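Local coordinates for protein ralf, proline/betaine transporter (Legionella pneumophila, PDB 4D7Q) that probably acts as a guanine nucleotide exchange factor, here as an engineered chimera joining a Legionella Sec7 domain to a Rickettsia capping domain, at residues P107-K112 with E279-K284. The protein carries 2 engineered substitutions. Sequence-based numbering, arbitrary orientation.
Sequences PGEAQK and EIQVYK. With GOL (glycerol), chain G.
E109, just ahead of helix 110-127, reaches across to Q281 on strand 277-283. From its root outward, E109 CB passes 3.6 Å from Q281 OE1, with Y283 OH a little farther off; CG lies closer still to that amide oxygen. CD then faces Q281 NE2, and E109 OE1 accepts a hydrogen bond from Q281 NE2 at 2.9 Å. The donor comes from above the carboxylate, 44° out of its plane, although E109 OE1 stays near the amide plane of Q281. E109 and Q281 cross at about a right angle. The other carboxylate oxygen, E109 OE2, turns back to a salt bridge with K112 NZ, which also pairs with D66.

Beside them Y283 lets its hydroxyl work twice. Y283 OH accepts from A110 N (2.9 Å, 163° at the hydrogen) at the ring edge and donates to Q281 OE1 in that carbonyl's plane, so the tyrosine helps fix which way the amide faces. One water links Q111 N to the same oxygen. Farther along, glycerol O3 donates to E279 OE2, which S267 also holds, and weakly accepts from Q111 NE2.

Here an N-cap residue and the first turn of a Sec7-domain helix dock on the antiparallel sheet of the capping domain, across the interface between the two fused parts of the chimera, so the pairing cannot be taken as natural.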
loop_
_atom_site.group_PDB
_atom_site.type_symbol
_atom_site.label_atom_id
_atom_site.label_comp_id
_atom_site.label_asym_id
_atom_site.label_seq_id
_atom_site.Cartn_x
_atom_site.Cartn_y
_atom_site.Cartn_z
ATOM N N PRO A 107 2.511 2.142 -3.303
ATOM C CA PRO A 107 1.192 2.568 -2.784
ATOM C C PRO A 107 1.349 3.387 -1.501
ATOM O O PRO A 107 2.383 3.278 -0.809
ATOM C CB PRO A 107 0.460 1.240 -2.518
ATOM C CG PRO A 107 1.524 0.238 -2.322
ATOM C CD PRO A 107 2.713 0.680 -3.153
ATOM N N GLY A 108 0.335 4.207 -1.222
ATOM C CA GLY A 108 0.290 5.055 -0.034
ATOM C C GLY A 108 -0.585 4.491 1.069
ATOM O O GLY A 108 -0.896 5.194 2.028
ATOM N N GLU A 109 -1.019 3.225 0.918
ATOM C CA GLU A 109 -1.842 2.505 1.900
ATOM C C GLU A 109 -0.962 1.504 2.620
ATOM O O GLU A 109 -0.165 0.821 1.970
ATOM C CB GLU A 109 -3.027 1.808 1.232
ATOM C CG GLU A 109 -4.048 2.797 0.705
ATOM C CD GLU A 109 -5.026 2.154 -0.245
ATOM O OE1 GLU A 109 -5.807 1.277 0.191
ATOM O OE2 GLU A 109 -4.931 2.454 -1.453
ATOM N N ALA A 110 -1.030 1.485 3.967
ATOM C CA ALA A 110 -0.156 0.644 4.787
ATOM C C ALA A 110 -0.234 -0.852 4.442
ATOM O O ALA A 110 0.806 -1.498 4.322
ATOM C CB ALA A 110 -0.459 0.844 6.258
ATOM N N GLN A 111 -1.449 -1.402 4.335
ATOM C CA GLN A 111 -1.620 -2.848 4.057
ATOM C C GLN A 111 -1.053 -3.249 2.715
ATOM O O GLN A 111 -0.533 -4.358 2.581
ATOM C CB GLN A 111 -3.091 -3.254 4.124
ATOM C CG GLN A 111 -3.739 -3.134 5.495
ATOM C CD GLN A 111 -5.124 -3.715 5.382
ATOM O OE1 GLN A 111 -5.303 -4.869 4.986
ATOM N NE2 GLN A 111 -6.131 -2.900 5.567
ATOM N N LYS A 112 -1.121 -2.320 1.733
ATOM C CA LYS A 112 -0.573 -2.486 0.391
ATOM C C LYS A 112 0.963 -2.473 0.431
ATOM O O LYS A 112 1.594 -3.384 -0.111
ATOM C CB LYS A 112 -1.146 -1.433 -0.561
ATOM C CG LYS A 112 -2.622 -1.669 -0.857
ATOM C CD LYS A 112 -3.178 -0.744 -1.900
ATOM C CE LYS A 112 -4.606 -1.143 -2.197
ATOM N NZ LYS A 112 -5.303 -0.034 -2.870
ATOM N N GLU A 279 -14.848 1.824 3.741
ATOM C CA GLU A 279 -13.760 1.785 4.710
ATOM C C GLU A 279 -13.051 3.133 4.890
ATOM O O GLU A 279 -12.767 3.821 3.904
ATOM C CB GLU A 279 -12.764 0.694 4.258
ATOM C CG GLU A 279 -11.434 0.650 4.987
ATOM C CD GLU A 279 -10.401 -0.252 4.339
ATOM O OE1 GLU A 279 -10.457 -0.447 3.105
ATOM O OE2 GLU A 279 -9.527 -0.767 5.069
ATOM N N ILE A 280 -12.764 3.501 6.156
ATOM C CA ILE A 280 -11.983 4.697 6.460
ATOM C C ILE A 280 -10.629 4.234 6.977
ATOM O O ILE A 280 -10.541 3.731 8.095
ATOM C CB ILE A 280 -12.588 5.745 7.448
ATOM C CG1 ILE A 280 -14.081 6.079 7.205
ATOM C CG2 ILE A 280 -11.713 7.021 7.426
ATOM C CD1 ILE A 280 -14.741 6.893 8.426
ATOM N N GLN A 281 -9.570 4.459 6.201
ATOM C CA GLN A 281 -8.210 4.155 6.663
ATOM C C GLN A 281 -7.691 5.414 7.335
ATOM O O GLN A 281 -7.699 6.480 6.718
ATOM C CB GLN A 281 -7.300 3.766 5.521
ATOM C CG GLN A 281 -7.696 2.471 4.811
ATOM C CD GLN A 281 -6.809 2.308 3.608
ATOM O OE1 GLN A 281 -5.585 2.364 3.709
ATOM N NE2 GLN A 281 -7.404 2.181 2.438
ATOM N N VAL A 282 -7.319 5.291 8.626
ATOM C CA VAL A 282 -6.834 6.369 9.500
ATOM C C VAL A 282 -5.304 6.255 9.680
ATOM O O VAL A 282 -4.803 5.219 10.128
ATOM C CB VAL A 282 -7.560 6.396 10.885
ATOM C CG1 VAL A 282 -6.972 7.490 11.806
ATOM C CG2 VAL A 282 -9.080 6.588 10.723
ATOM N N TYR A 283 -4.602 7.360 9.390
ATOM C CA TYR A 283 -3.153 7.517 9.521
ATOM C C TYR A 283 -2.829 8.715 10.335
ATOM O O TYR A 283 -3.339 9.806 10.074
ATOM C CB TYR A 283 -2.484 7.698 8.152
ATOM C CG TYR A 283 -2.664 6.514 7.241
ATOM C CD1 TYR A 283 -3.833 6.354 6.493
ATOM C CD2 TYR A 283 -1.682 5.535 7.138
ATOM C CE1 TYR A 283 -4.024 5.238 5.688
ATOM C CE2 TYR A 283 -1.844 4.441 6.299
ATOM C CZ TYR A 283 -3.012 4.303 5.566
ATOM O OH TYR A 283 -3.187 3.202 4.774
ATOM N N LYS A 284 -1.966 8.538 11.314
ATOM C CA LYS A 284 -1.512 9.652 12.145
ATOM C C LYS A 284 0.011 9.499 12.346
ATOM O O LYS A 284 0.469 8.350 12.493
ATOM C CB LYS A 284 -2.242 9.683 13.505
ATOM C CG LYS A 284 -3.749 9.989 13.421
ATOM C CD LYS A 284 -4.340 10.482 14.740
ATOM C CE LYS A 284 -4.348 9.422 15.816
ATOM N NZ LYS A 284 -4.429 10.020 17.176
HETATM C C1 GOL G . -9.008 -3.088 0.380
HETATM O O1 GOL G . -7.752 -3.151 -0.284
HETATM C C2 GOL G . -8.966 -3.803 1.712
HETATM O O2 GOL G . -10.290 -4.218 2.059
HETATM C C3 GOL G . -8.393 -2.944 2.817
HETATM O O3 GOL G . -8.984 -3.277 4.077
HETATM O O HOH W 1 -3.980 -0.005 4.592
#